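PDB 1YUZ: nigerythrin from Desulfovibrio vulgaris subsp. vulgaris, which reduces peroxide at the expense of NADH in vitro, pairing a non-haem diiron centre with a rubredoxin-like iron centre in each subunit of a homodimer. Local coordinates for residues N32-I37 / E86-Y91; C177-K182 / K188-F193; A45-F50 / N113-E118; A13-M18 / R144-E149; N107-A112 / A158-I163. One frame throughout, in Å; residues are numbered along the deposited sequence.

Interaction 1 of 5, residues N32-I37 / E86-Y91; sequences NLKAAI and EMEPGY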
# COMPACT_ATOMS: atom_id res chain seq x y z
N ASN B 32 -19.00 9.03 15.44
CA ASN B 32 -18.05 8.56 14.44
C ASN B 32 -17.49 9.72 13.62
O ASN B 32 -16.31 9.73 13.28
CB ASN B 32 -18.70 7.53 13.52
CG ASN B 32 -19.17 6.31 14.28
OD1 ASN B 32 -18.62 5.98 15.33
ND2 ASN B 32 -20.17 5.62 13.75
N LEU B 33 -18.34 10.69 13.31
CA LEU B 33 -17.88 11.86 12.56
C LEU B 33 -16.81 12.58 13.37
O LEU B 33 -15.79 12.99 12.83
CB LEU B 33 -19.05 12.81 12.28
CG LEU B 33 -19.97 12.41 11.12
CD1 LEU B 33 -21.28 13.18 11.19
CD2 LEU B 33 -19.25 12.69 9.81
N LYS B 34 -17.05 12.72 14.67
CA LYS B 34 -16.09 13.39 15.54
C LYS B 34 -14.80 12.58 15.64
O LYS B 34 -13.71 13.14 15.69
CB LYS B 34 -16.67 13.60 16.93
CG LYS B 34 -17.87 14.53 16.97
CD LYS B 34 -18.37 14.66 18.39
CE LYS B 34 -19.60 15.55 18.47
NZ LYS B 34 -20.11 15.62 19.86
N ALA B 35 -14.94 11.26 15.69
CA ALA B 35 -13.78 10.38 15.79
C ALA B 35 -12.95 10.49 14.52
O ALA B 35 -11.72 10.51 14.57
CB ALA B 35 -14.22 8.94 16.01
N ALA B 36 -13.63 10.56 13.38
CA ALA B 36 -12.93 10.68 12.11
C ALA B 36 -12.18 12.01 12.07
O ALA B 36 -11.02 12.06 11.66
CB ALA B 36 -13.92 10.60 10.96
N ILE B 37 -12.83 13.08 12.50
CA ILE B 37 -12.19 14.38 12.50
C ILE B 37 -10.95 14.33 13.38
O ILE B 37 -9.90 14.84 13.01
CB ILE B 37 -13.15 15.48 13.02
CG1 ILE B 37 -14.23 15.73 11.97
CG2 ILE B 37 -12.38 16.76 13.30
CD1 ILE B 37 -15.36 16.60 12.45
N GLU B 86 -23.87 21.10 11.83
CA GLU B 86 -25.31 21.21 11.63
C GLU B 86 -26.07 20.52 12.76
O GLU B 86 -27.16 20.94 13.13
CB GLU B 86 -25.70 20.58 10.29
CG GLU B 86 -25.04 21.23 9.09
CD GLU B 86 -25.41 20.55 7.79
OE1 GLU B 86 -26.62 20.45 7.49
OE2 GLU B 86 -24.50 20.11 7.06
N MET B 87 -25.47 19.46 13.31
CA MET B 87 -26.10 18.70 14.38
C MET B 87 -25.71 19.24 15.76
O MET B 87 -26.52 19.20 16.69
CB MET B 87 -25.71 17.23 14.26
CG MET B 87 -26.48 16.29 15.17
SD MET B 87 -26.19 14.56 14.74
CE MET B 87 -27.48 14.30 13.52
N GLU B 88 -24.49 19.74 15.88
CA GLU B 88 -24.02 20.27 17.15
C GLU B 88 -23.21 21.54 16.89
O GLU B 88 -21.98 21.49 16.76
CB GLU B 88 -23.17 19.22 17.87
CG GLU B 88 -22.47 19.69 19.13
CD GLU B 88 -21.77 18.56 19.86
OE1 GLU B 88 -20.91 18.84 20.72
OE2 GLU B 88 -22.09 17.38 19.59
N PRO B 89 -23.89 22.70 16.80
CA PRO B 89 -23.27 24.01 16.54
C PRO B 89 -22.14 24.40 17.49
O PRO B 89 -21.23 25.14 17.11
CB PRO B 89 -24.46 24.96 16.63
CG PRO B 89 -25.60 24.12 16.17
CD PRO B 89 -25.35 22.82 16.89
N GLY B 90 -22.21 23.91 18.73
CA GLY B 90 -21.18 24.24 19.70
C GLY B 90 -19.89 23.46 19.53
O GLY B 90 -18.90 23.74 20.19
N TYR B 91 -19.91 22.48 18.63
CA TYR B 91 -18.73 21.66 18.38
C TYR B 91 -17.57 22.45 17.80
O TYR B 91 -17.74 23.22 16.85
CB TYR B 91 -19.07 20.51 17.43
CG TYR B 91 -17.86 19.70 17.01
CD1 TYR B 91 -17.26 18.80 17.89
CD2 TYR B 91 -17.30 19.87 15.74
CE1 TYR B 91 -16.13 18.07 17.51
CE2 TYR B 91 -16.17 19.15 15.36
CZ TYR B 91 -15.59 18.26 16.24
OH TYR B 91 -14.47 17.56 15.86
O HOH W 1 -13.36 15.48 16.93
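The ring of Tyr91 is met obliquely by two side chains of helix 29-56, Lys34 and Ile37, while a water lies at its edge, in the ring plane beyond the hydroxyl. The contact sits at one end of the ferritin-like four-helix bundle, where helix 60-87 gives out and the chain makes a type I beta turn from Glu88 to Tyr91, closed by Tyr91 N bonding to Glu88 O at 3.0 Å. Tyr91 CG stands anti to the backbone N (chi1 174°), which carries the ring back from the turn to the flank of the helix. Ile37 comes from the opposite direction: its CD1 is 4.0 Å from Tyr91 CE2, and its other branch, CG2, lies 3.4 Å from Tyr91 OH. Lys34 runs antiparallel to the tyrosine side chain, an extended chain whose CG is 4.0 Å from Tyr91 CE1. Full extension takes its ammonium group to the turn, where it meets Glu88, whose side chain is also extended and lies roughly perpendicular to it. Around this pair, Ile37 touches Glu80 of helix 60-87 and the loop residue Pro94, and Tyr91 itself packs on Val84. The water joins the turn to the helix a second time: it donates a hydrogen bond to Lys34 O at 2.7 Å and is hydrogen-bonded to Tyr91 OH at 2.6 Å. The salt bridge that completes the clasp runs 2.7 Å from Lys34 NZ to Glu88 OE2, on the syn side of the carboxylate and 29° out of its plane.

Interaction 2 of 5, residues C177-K182 / K188-F193; sequences CGYIHK and KCPICF. With FE (Fe (III) ion), chain H.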
# COMPACT_ATOMS: atom_id res chain seq x y z
N CYS B 177 -12.34 16.73 -2.81
CA CYS B 177 -12.15 15.42 -2.22
C CYS B 177 -10.65 15.20 -2.11
O CYS B 177 -9.87 16.02 -2.58
CB CYS B 177 -12.86 14.31 -3.02
SG CYS B 177 -11.99 13.61 -4.44
N GLY B 178 -10.26 14.10 -1.49
CA GLY B 178 -8.84 13.85 -1.29
C GLY B 178 -8.06 13.22 -2.43
O GLY B 178 -6.89 12.88 -2.24
N TYR B 179 -8.67 13.07 -3.59
CA TYR B 179 -7.97 12.45 -4.70
C TYR B 179 -6.70 13.21 -5.10
O TYR B 179 -6.71 14.43 -5.24
CB TYR B 179 -8.87 12.34 -5.93
CG TYR B 179 -8.18 11.70 -7.11
CD1 TYR B 179 -7.88 10.33 -7.11
CD2 TYR B 179 -7.80 12.46 -8.21
CE1 TYR B 179 -7.22 9.75 -8.19
CE2 TYR B 179 -7.14 11.88 -9.29
CZ TYR B 179 -6.85 10.53 -9.28
OH TYR B 179 -6.22 9.95 -10.36
N ILE B 180 -5.62 12.46 -5.28
CA ILE B 180 -4.35 13.02 -5.68
C ILE B 180 -3.86 12.27 -6.90
O ILE B 180 -3.86 11.04 -6.92
CB ILE B 180 -3.29 12.88 -4.57
CG1 ILE B 180 -3.68 13.75 -3.37
CG2 ILE B 180 -1.91 13.28 -5.10
CD1 ILE B 180 -2.81 13.54 -2.15
N HIS B 181 -3.45 13.01 -7.92
CA HIS B 181 -2.93 12.41 -9.13
C HIS B 181 -1.49 12.85 -9.32
O HIS B 181 -1.16 14.02 -9.09
CB HIS B 181 -3.73 12.85 -10.36
CG HIS B 181 -3.51 11.99 -11.56
ND1 HIS B 181 -4.27 10.86 -11.80
CD2 HIS B 181 -2.59 12.04 -12.54
CE1 HIS B 181 -3.82 10.26 -12.88
NE2 HIS B 181 -2.80 10.95 -13.35
N LYS B 182 -0.63 11.92 -9.72
CA LYS B 182 0.77 12.24 -9.96
C LYS B 182 0.95 12.48 -11.45
O LYS B 182 0.74 11.58 -12.25
CB LYS B 182 1.68 11.10 -9.51
CG LYS B 182 3.16 11.36 -9.78
CD LYS B 182 4.04 10.22 -9.27
CE LYS B 182 5.51 10.47 -9.56
NZ LYS B 182 5.82 10.41 -11.02
N LYS B 188 -10.30 14.20 -15.26
CA LYS B 188 -11.14 14.60 -14.14
C LYS B 188 -10.94 13.65 -12.97
O LYS B 188 -10.35 12.58 -13.10
CB LYS B 188 -12.61 14.61 -14.56
CG LYS B 188 -13.19 13.24 -14.86
CD LYS B 188 -14.61 13.35 -15.38
CE LYS B 188 -15.22 11.98 -15.60
NZ LYS B 188 -16.58 12.05 -16.18
N CYS B 189 -11.45 14.07 -11.82
CA CYS B 189 -11.34 13.27 -10.60
C CYS B 189 -12.19 12.01 -10.70
O CYS B 189 -13.37 12.07 -11.01
CB CYS B 189 -11.81 14.10 -9.41
SG CYS B 189 -11.65 13.21 -7.87
N PRO B 190 -11.58 10.84 -10.44
CA PRO B 190 -12.34 9.58 -10.52
C PRO B 190 -13.30 9.40 -9.34
O PRO B 190 -14.19 8.55 -9.39
CB PRO B 190 -11.24 8.52 -10.53
CG PRO B 190 -10.18 9.14 -9.68
CD PRO B 190 -10.16 10.58 -10.17
N ILE B 191 -13.12 10.20 -8.30
CA ILE B 191 -13.97 10.10 -7.13
C ILE B 191 -15.19 11.02 -7.18
O ILE B 191 -16.29 10.60 -6.83
CB ILE B 191 -13.16 10.39 -5.83
CG1 ILE B 191 -12.13 9.27 -5.61
CG2 ILE B 191 -14.09 10.49 -4.63
CD1 ILE B 191 -11.20 9.51 -4.43
N CYS B 192 -15.00 12.26 -7.65
CA CYS B 192 -16.11 13.22 -7.71
C CYS B 192 -16.33 13.87 -9.07
O CYS B 192 -17.25 14.68 -9.23
CB CYS B 192 -15.91 14.31 -6.67
SG CYS B 192 -14.56 15.44 -7.06
N PHE B 193 -15.49 13.55 -10.04
CA PHE B 193 -15.59 14.09 -11.40
C PHE B 193 -15.19 15.55 -11.62
O PHE B 193 -15.42 16.08 -12.70
CB PHE B 193 -16.99 13.85 -11.97
CG PHE B 193 -17.27 12.43 -12.39
CD1 PHE B 193 -16.34 11.41 -12.16
CD2 PHE B 193 -18.47 12.10 -13.01
CE1 PHE B 193 -16.61 10.09 -12.54
CE2 PHE B 193 -18.75 10.79 -13.39
CZ PHE B 193 -17.82 9.79 -13.16
FE FE H . -12.53 14.76 -6.34
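The rubredoxin-like iron centre is built here from its two cysteine loops, Cys177 on one side and Cys189 and Cys192 on the other, each bonding the ferric ion through SG at 2.3 to 2.4 Å; Cys174 supplies the fourth sulfur of this Cys4 site. Backbone N-H groups turn inward to the thiolates, a hallmark of rubredoxin knuckles: Tyr179 N points at Cys177 SG, 3.5 Å away, and Cys192 N at Cys189 SG, also 3.5 Å, with a weaker bond from Ile191 N to the same sulfur. Such N-H donors would be expected to soften the negative charge of the iron-thiolate site. Side chains beside the metal also pack across the two loops. Tyr179 CB touches Cys189 SG, and that sulfur approaches the tyrosine ring obliquely. Ile191 lies against Cys177, its CB 3.7 Å from Cys177 SG, and reaches Tyr179 CB with CD1. Tyr179 OH and His181 ND1 are hydrogen-bonded at 2.6 Å, which anchors the hydroxyl end of the ring. Nearby, Gly178 O accepts a hydrogen bond from His152, a ligand of the ferrous ion, so the loop is tied directly to the diiron site. Tyr179 CG is anti to the backbone N (chi1 -180°), which lays the ring against Pro190: Pro190 CD sits over one face, 3.3 Å from the centroid and 11° off the normal, in a close CH-pi contact, with CG leaning to Tyr179 CE1.

Interaction 3 of 5, residues A45-F50 / N113-E118; sequences AKYTAF and NGEIYE. With FE2 (Fe (II) ion), chain G; FE (Fe (III) ion), chain F.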
# COMPACT_ATOMS: atom_id res chain seq x y z
N ALA B 45 -1.41 16.41 11.04
CA ALA B 45 -0.22 16.77 11.79
C ALA B 45 0.93 15.84 11.43
O ALA B 45 2.08 16.28 11.29
CB ALA B 45 -0.51 16.71 13.28
N LYS B 46 0.63 14.56 11.28
CA LYS B 46 1.67 13.60 10.94
C LYS B 46 2.27 13.86 9.56
O LYS B 46 3.49 13.90 9.40
CB LYS B 46 1.11 12.18 10.99
CG LYS B 46 2.18 11.12 10.87
CD LYS B 46 1.66 9.72 11.10
CE LYS B 46 0.86 9.22 9.92
NZ LYS B 46 0.54 7.77 10.07
N TYR B 47 1.41 14.04 8.56
CA TYR B 47 1.88 14.28 7.20
C TYR B 47 2.62 15.59 7.08
O TYR B 47 3.56 15.72 6.28
CB TYR B 47 0.70 14.23 6.24
CG TYR B 47 0.08 12.86 6.16
CD1 TYR B 47 -1.17 12.67 5.59
CD2 TYR B 47 0.75 11.73 6.66
CE1 TYR B 47 -1.74 11.41 5.51
CE2 TYR B 47 0.19 10.46 6.58
CZ TYR B 47 -1.06 10.31 6.01
OH TYR B 47 -1.62 9.06 5.93
N THR B 48 2.21 16.58 7.86
CA THR B 48 2.87 17.87 7.85
C THR B 48 4.29 17.70 8.40
O THR B 48 5.25 18.25 7.86
CB THR B 48 2.08 18.89 8.69
OG1 THR B 48 0.80 19.10 8.07
CG2 THR B 48 2.82 20.21 8.79
N ALA B 49 4.42 16.91 9.47
CA ALA B 49 5.73 16.67 10.04
C ALA B 49 6.57 15.83 9.06
O ALA B 49 7.76 16.08 8.87
CB ALA B 49 5.60 15.94 11.37
N PHE B 50 5.94 14.85 8.43
CA PHE B 50 6.64 14.00 7.46
C PHE B 50 7.15 14.83 6.28
O PHE B 50 8.24 14.59 5.77
CB PHE B 50 5.71 12.91 6.94
CG PHE B 50 5.45 11.79 7.92
CD1 PHE B 50 4.61 10.74 7.56
CD2 PHE B 50 6.05 11.76 9.17
CE1 PHE B 50 4.37 9.68 8.43
CE2 PHE B 50 5.82 10.70 10.05
CZ PHE B 50 4.98 9.66 9.68
N ASN B 113 0.33 2.56 5.99
CA ASN B 113 -0.40 1.74 6.95
C ASN B 113 -1.60 2.47 7.51
O ASN B 113 -2.67 1.88 7.69
CB ASN B 113 0.52 1.29 8.09
CG ASN B 113 1.51 0.23 7.65
OD1 ASN B 113 1.24 -0.51 6.70
ND2 ASN B 113 2.64 0.15 8.33
N GLY B 114 -1.44 3.76 7.77
CA GLY B 114 -2.54 4.54 8.30
C GLY B 114 -3.65 4.65 7.27
O GLY B 114 -4.83 4.51 7.59
N GLU B 115 -3.27 4.91 6.02
CA GLU B 115 -4.23 5.03 4.93
C GLU B 115 -4.99 3.72 4.75
O GLU B 115 -6.21 3.73 4.56
CB GLU B 115 -3.52 5.39 3.63
CG GLU B 115 -2.84 6.76 3.64
CD GLU B 115 -3.83 7.91 3.71
OE1 GLU B 115 -5.04 7.70 3.48
OE2 GLU B 115 -3.39 9.05 3.99
N ILE B 116 -4.27 2.61 4.80
CA ILE B 116 -4.91 1.31 4.66
C ILE B 116 -5.91 1.07 5.79
O ILE B 116 -7.01 0.58 5.57
CB ILE B 116 -3.85 0.19 4.62
CG1 ILE B 116 -3.08 0.27 3.30
CG2 ILE B 116 -4.50 -1.17 4.77
CD1 ILE B 116 -1.85 -0.62 3.24
N TYR B 117 -5.53 1.44 7.01
CA TYR B 117 -6.43 1.28 8.14
C TYR B 117 -7.69 2.11 7.91
O TYR B 117 -8.80 1.64 8.14
CB TYR B 117 -5.75 1.73 9.45
CG TYR B 117 -6.73 2.03 10.55
CD1 TYR B 117 -7.06 3.34 10.89
CD2 TYR B 117 -7.40 1.00 11.21
CE1 TYR B 117 -8.03 3.62 11.84
CE2 TYR B 117 -8.38 1.26 12.16
CZ TYR B 117 -8.69 2.58 12.47
OH TYR B 117 -9.68 2.86 13.39
N GLU B 118 -7.52 3.34 7.45
CA GLU B 118 -8.67 4.20 7.22
C GLU B 118 -9.58 3.72 6.09
O GLU B 118 -10.81 3.76 6.22
CB GLU B 118 -8.22 5.64 6.96
CG GLU B 118 -7.45 6.23 8.13
CD GLU B 118 -7.08 7.69 7.93
OE1 GLU B 118 -7.88 8.44 7.34
OE2 GLU B 118 -5.98 8.09 8.38
FE FE2 G . -5.46 9.86 3.57
FE FE F . -7.43 10.25 6.40
O HOH W 2 -5.69 9.55 5.80
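Tyr47 and Glu115 both leave their helices with CG beside the backbone N (chi1 near -65° in both), and a bend at chi2 of the glutamate (-67°) brings its carboxylate to the phenol. The hydroxyl of Tyr47 donates to Glu115 OE2 across 2.6 Å. It arrives from above the carboxylate, 38° out of that plane, and the oxygen in turn lies at the edge of the ring, close to the ring plane. The same carboxylate chelates the ferrous ion, with Glu115 OE1 at 2.2 Å and Glu115 OE2 at 2.3 Å. OE2 is therefore gripped by both the metal and the phenol, and Tyr47 acts as a second-shell residue that holds the orientation of a first-shell ligand. One helical turn on, Glu118 binds the ferric ion through OE1 at 2.1 Å. A solvent oxygen bridges the two metals, 2.3 Å from the ferrous ion and 2.0 Å from the ferric ion. Glu40, Glu73, Glu149 and His152 complete this diiron site of the ferritin-like bundle. The contact spans helices 29-56 and 104-132, with the other two helices of the bundle closing round it: Tyr47 packs on Thr69, Ala70 and Glu73 of helix 60-87 and meets Tyr156 of helix 136-161 edge-to-face, while Glu115 also touches Ala153 and Tyr156 of that last helix.

Interaction 4 of 5, residues A13-M18 / R144-E149; sequences ATNFNM and RAKLAE. With FE2 (Fe (II) ion), chain G; FE (Fe (III) ion), chain F.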
# COMPACT_ATOMS: atom_id res chain seq x y z
N ALA B 13 -19.78 -0.01 -5.89
CA ALA B 13 -18.37 -0.39 -5.74
C ALA B 13 -18.24 -1.62 -4.87
O ALA B 13 -19.09 -1.88 -4.02
CB ALA B 13 -17.58 0.77 -5.14
N THR B 14 -17.16 -2.38 -5.06
CA THR B 14 -16.96 -3.60 -4.28
C THR B 14 -15.74 -3.63 -3.37
O THR B 14 -15.29 -4.70 -2.98
CB THR B 14 -16.95 -4.83 -5.21
OG1 THR B 14 -15.87 -4.73 -6.15
CG2 THR B 14 -18.27 -4.93 -5.97
N ASN B 15 -15.20 -2.46 -3.04
CA ASN B 15 -14.06 -2.41 -2.13
C ASN B 15 -14.43 -1.62 -0.88
O ASN B 15 -13.61 -0.89 -0.32
CB ASN B 15 -12.82 -1.82 -2.82
CG ASN B 15 -13.05 -0.42 -3.37
OD1 ASN B 15 -14.17 0.08 -3.41
ND2 ASN B 15 -11.97 0.21 -3.82
N PHE B 16 -15.67 -1.77 -0.43
CA PHE B 16 -16.14 -1.07 0.76
C PHE B 16 -16.28 -1.94 1.99
O PHE B 16 -16.82 -1.51 3.01
CB PHE B 16 -17.48 -0.39 0.46
CG PHE B 16 -17.35 0.93 -0.25
CD1 PHE B 16 -16.86 0.98 -1.55
CD2 PHE B 16 -17.69 2.11 0.39
CE1 PHE B 16 -16.72 2.21 -2.20
CE2 PHE B 16 -17.55 3.34 -0.25
CZ PHE B 16 -17.06 3.39 -1.55
N ASN B 17 -15.79 -3.17 1.92
CA ASN B 17 -15.89 -4.05 3.07
C ASN B 17 -14.93 -3.66 4.18
O ASN B 17 -13.86 -3.10 3.94
CB ASN B 17 -15.64 -5.50 2.65
CG ASN B 17 -16.73 -6.03 1.73
OD1 ASN B 17 -17.91 -6.00 2.09
ND2 ASN B 17 -16.34 -6.49 0.56
N MET B 18 -15.34 -3.94 5.41
CA MET B 18 -14.54 -3.65 6.59
C MET B 18 -13.83 -4.94 6.99
O MET B 18 -14.44 -6.01 6.97
CB MET B 18 -15.43 -3.17 7.74
CG MET B 18 -14.72 -3.05 9.08
SD MET B 18 -15.87 -2.98 10.49
CE MET B 18 -16.11 -4.73 10.80
N ARG B 144 -16.54 9.40 0.40
CA ARG B 144 -15.57 10.23 -0.31
C ARG B 144 -14.20 10.12 0.35
O ARG B 144 -13.19 9.94 -0.33
CB ARG B 144 -16.02 11.69 -0.35
CG ARG B 144 -17.15 11.97 -1.34
CD ARG B 144 -16.97 13.34 -2.01
NE ARG B 144 -17.98 13.59 -3.04
CZ ARG B 144 -18.19 12.80 -4.09
NH1 ARG B 144 -17.46 11.71 -4.26
NH2 ARG B 144 -19.13 13.10 -4.98
N ALA B 145 -14.16 10.23 1.67
CA ALA B 145 -12.89 10.13 2.40
C ALA B 145 -12.27 8.75 2.18
O ALA B 145 -11.09 8.65 1.84
CB ALA B 145 -13.11 10.38 3.89
N LYS B 146 -13.07 7.71 2.37
CA LYS B 146 -12.62 6.33 2.22
C LYS B 146 -11.95 6.07 0.87
O LYS B 146 -10.89 5.45 0.81
CB LYS B 146 -13.81 5.38 2.41
CG LYS B 146 -13.54 3.89 2.20
CD LYS B 146 -13.75 3.48 0.75
CE LYS B 146 -13.66 1.97 0.56
NZ LYS B 146 -12.27 1.45 0.68
N LEU B 147 -12.56 6.57 -0.19
CA LEU B 147 -12.03 6.38 -1.54
C LEU B 147 -10.68 7.06 -1.73
O LEU B 147 -9.80 6.52 -2.39
CB LEU B 147 -13.02 6.90 -2.57
CG LEU B 147 -14.30 6.07 -2.69
CD1 LEU B 147 -15.34 6.84 -3.48
CD2 LEU B 147 -13.99 4.73 -3.34
N ALA B 148 -10.53 8.24 -1.16
CA ALA B 148 -9.27 8.96 -1.29
C ALA B 148 -8.16 8.27 -0.51
O ALA B 148 -7.01 8.26 -0.94
CB ALA B 148 -9.43 10.39 -0.81
N GLU B 149 -8.49 7.67 0.63
CA GLU B 149 -7.47 7.03 1.46
C GLU B 149 -6.75 5.89 0.75
O GLU B 149 -5.54 5.74 0.90
CB GLU B 149 -8.07 6.53 2.77
CG GLU B 149 -8.96 7.53 3.50
CD GLU B 149 -8.25 8.80 3.95
OE1 GLU B 149 -7.35 9.29 3.23
OE2 GLU B 149 -8.61 9.32 5.02
FE FE2 G . -5.46 9.86 3.57
FE FE F . -7.43 10.25 6.40
O HOH W 2 -5.69 9.55 5.80
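A lysine lies with its aliphatic arm, rather than its charge, over an aromatic face: Lys146 CE stands 3.8 Å from the centroid of the Phe16 ring, 8° off the normal, a CH-pi contact. Its ammonium nitrogen is too far from the ring, 5.2 Å from the centroid, for more than a weak cation-pi attraction. Two bends in the chain, at chi2 (-89°) and chi4 (-73°), fold the methylenes across the ring and turn NZ past it to the loop backbone. There Lys146 NZ makes a weak hydrogen bond to Asn15 O, 2.9 Å long; its stronger bond is to Tyr160 OH of the second subunit, so this buried ammonium group ties loop, helix and partner chain together. Leu147, next along the helix, stands roughly perpendicular to the Phe16 side chain and brings CD2 obliquely to the ring, 3.8 Å from Phe16 CZ. Three residues beyond Lys146, Glu149 bridges the irons of the diiron centre, OE1 binding the ferrous ion at 2.0 Å and OE2 the ferric ion at 2.0 Å. The loop ahead of helix 29-56 is thus laid against helix 136-161, and Thr14 and Asn17 hydrogen-bond to the second subunit. Within the bundle, Lys146 and Glu149 also pack on Tyr123 of helix 104-132, and Ala145 and Ala148 on His76 of helix 60-87. Outside it, Leu147 packs on Ile191 of the rubredoxin-like part.

Interaction 5 of 5, residues N107-A112 / A158-I163; sequences NLISGA and AAYNDI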
# COMPACT_ATOMS: atom_id res chain seq x y z
N ASN B 107 8.48 6.79 7.05
CA ASN B 107 7.34 7.69 7.15
C ASN B 107 6.33 7.32 6.07
O ASN B 107 5.12 7.35 6.30
CB ASN B 107 7.76 9.15 7.01
CG ASN B 107 8.65 9.61 8.14
OD1 ASN B 107 8.67 9.01 9.21
ND2 ASN B 107 9.39 10.69 7.90
N LEU B 108 6.82 6.98 4.88
CA LEU B 108 5.94 6.58 3.79
C LEU B 108 5.20 5.30 4.18
O LEU B 108 4.03 5.14 3.88
CB LEU B 108 6.74 6.36 2.51
CG LEU B 108 7.18 7.62 1.77
CD1 LEU B 108 8.19 7.25 0.70
CD2 LEU B 108 5.98 8.31 1.15
N ILE B 109 5.90 4.39 4.86
CA ILE B 109 5.27 3.14 5.29
C ILE B 109 4.24 3.44 6.38
O ILE B 109 3.14 2.88 6.38
CB ILE B 109 6.33 2.14 5.83
CG1 ILE B 109 7.21 1.65 4.67
CG2 ILE B 109 5.65 0.98 6.54
CD1 ILE B 109 6.46 0.85 3.60
N SER B 110 4.58 4.32 7.32
CA SER B 110 3.64 4.70 8.37
C SER B 110 2.40 5.31 7.72
O SER B 110 1.27 5.02 8.11
CB SER B 110 4.29 5.72 9.31
OG SER B 110 3.37 6.19 10.27
N GLY B 111 2.62 6.16 6.72
CA GLY B 111 1.51 6.77 6.03
C GLY B 111 0.66 5.72 5.34
O GLY B 111 -0.56 5.72 5.48
N ALA B 112 1.30 4.82 4.60
CA ALA B 112 0.57 3.78 3.89
C ALA B 112 -0.25 2.93 4.85
O ALA B 112 -1.41 2.62 4.58
CB ALA B 112 1.54 2.90 3.12
N ALA B 158 3.96 3.86 -4.05
CA ALA B 158 4.65 4.17 -5.30
C ALA B 158 5.88 5.02 -4.99
O ALA B 158 6.96 4.80 -5.53
CB ALA B 158 3.72 4.91 -6.24
N ALA B 159 5.70 6.00 -4.11
CA ALA B 159 6.80 6.89 -3.73
C ALA B 159 7.89 6.11 -3.01
O ALA B 159 9.08 6.39 -3.18
CB ALA B 159 6.28 8.00 -2.84
N TYR B 160 7.49 5.12 -2.22
CA TYR B 160 8.43 4.29 -1.48
C TYR B 160 9.25 3.45 -2.46
O TYR B 160 10.47 3.34 -2.34
CB TYR B 160 7.66 3.38 -0.52
CG TYR B 160 8.50 2.44 0.31
CD1 TYR B 160 8.99 2.82 1.56
CD2 TYR B 160 8.75 1.13 -0.12
CE1 TYR B 160 9.70 1.92 2.36
CE2 TYR B 160 9.45 0.23 0.67
CZ TYR B 160 9.91 0.63 1.90
OH TYR B 160 10.57 -0.27 2.70
N ASN B 161 8.58 2.86 -3.44
CA ASN B 161 9.26 2.03 -4.43
C ASN B 161 10.23 2.84 -5.28
O ASN B 161 11.26 2.32 -5.70
CB ASN B 161 8.25 1.32 -5.32
CG ASN B 161 7.52 0.23 -4.58
OD1 ASN B 161 8.07 -0.36 -3.67
ND2 ASN B 161 6.29 -0.05 -4.98
N ASP B 162 9.89 4.10 -5.52
CA ASP B 162 10.74 4.98 -6.33
C ASP B 162 11.41 6.04 -5.47
O ASP B 162 11.70 7.14 -5.95
CB ASP B 162 9.92 5.66 -7.42
CG ASP B 162 9.45 4.70 -8.48
OD1 ASP B 162 10.20 3.74 -8.77
OD2 ASP B 162 8.34 4.90 -9.02
N ILE B 163 11.67 5.72 -4.21
CA ILE B 163 12.27 6.69 -3.31
C ILE B 163 13.58 7.29 -3.83
O ILE B 163 13.88 8.45 -3.57
CB ILE B 163 12.50 6.07 -1.90
CG1 ILE B 163 12.87 7.17 -0.91
CG2 ILE B 163 13.58 5.01 -1.96
CD1 ILE B 163 12.75 6.75 0.54
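Tyr160 reaches from helix 136-161 to helix 104-132, and from CB to hydroxyl its atoms meet first Leu108 and then Ile109. Tyr160 CB lies 4.1 Å from Leu108 CD1. The ring, swung out with CG opposite the backbone N (chi1 179°), then runs under Ile109: Tyr160 CD1 is 3.8 Å from Ile109 CG1, Tyr160 CE1 3.4 Å from the same carbon, and Tyr160 CZ 3.9 Å from Ile109 CD1. Ile109 CD1 hangs over one face of the Tyr160 ring, 3.8 Å from its centroid and 17° off the normal, which makes it a CH-pi contact displaced toward the rim. Leu108 CB sits at the ring edge instead, near its plane, so neighbouring residues of one helix meet the ring in different ways. At the tip the hydroxyl leaves this apolar setting and hydrogen-bonds to Lys146 NZ of the second subunit. Leu108 also sends its methyls onward past the ring, CD2 to Ala159 CB at 4.0 Å and CD1 to the tyrosine backbone, 3.7 Å from Tyr160 N. Leucine, isoleucine, alanine and the tyrosine ring thus join helix 104-132 to the closing turn of helix 136-161 in the ferritin-like bundle. Helix 60-87 shuts one side, with Ile62 and Phe66 on Leu108 and Leu65 on Ala159, while the second subunit contributes Ser120 against Ile109 and Ser150 against Tyr160.

In the fold
Interactions 2 to 5 are buried; interaction 1, at an end of the bundle, is only partly so and is the one that closes with a salt bridge. Interactions 1 and 3 share helix 29-56, interactions 3 and 5 helix 104-132, and interactions 4 and 5 helix 136-161. Interaction 3 and the Glu149 end of interaction 4 meet at the diiron centre, whereas interaction 5, some 11 Å from interaction 3 between centres, is wholly apolar across its segments. Interaction 2 builds a sulfur-ligated iron site instead and touches interaction 4 through Ile191 packed on its helix. Interactions 3, 4 and 5 also reach the second subunit.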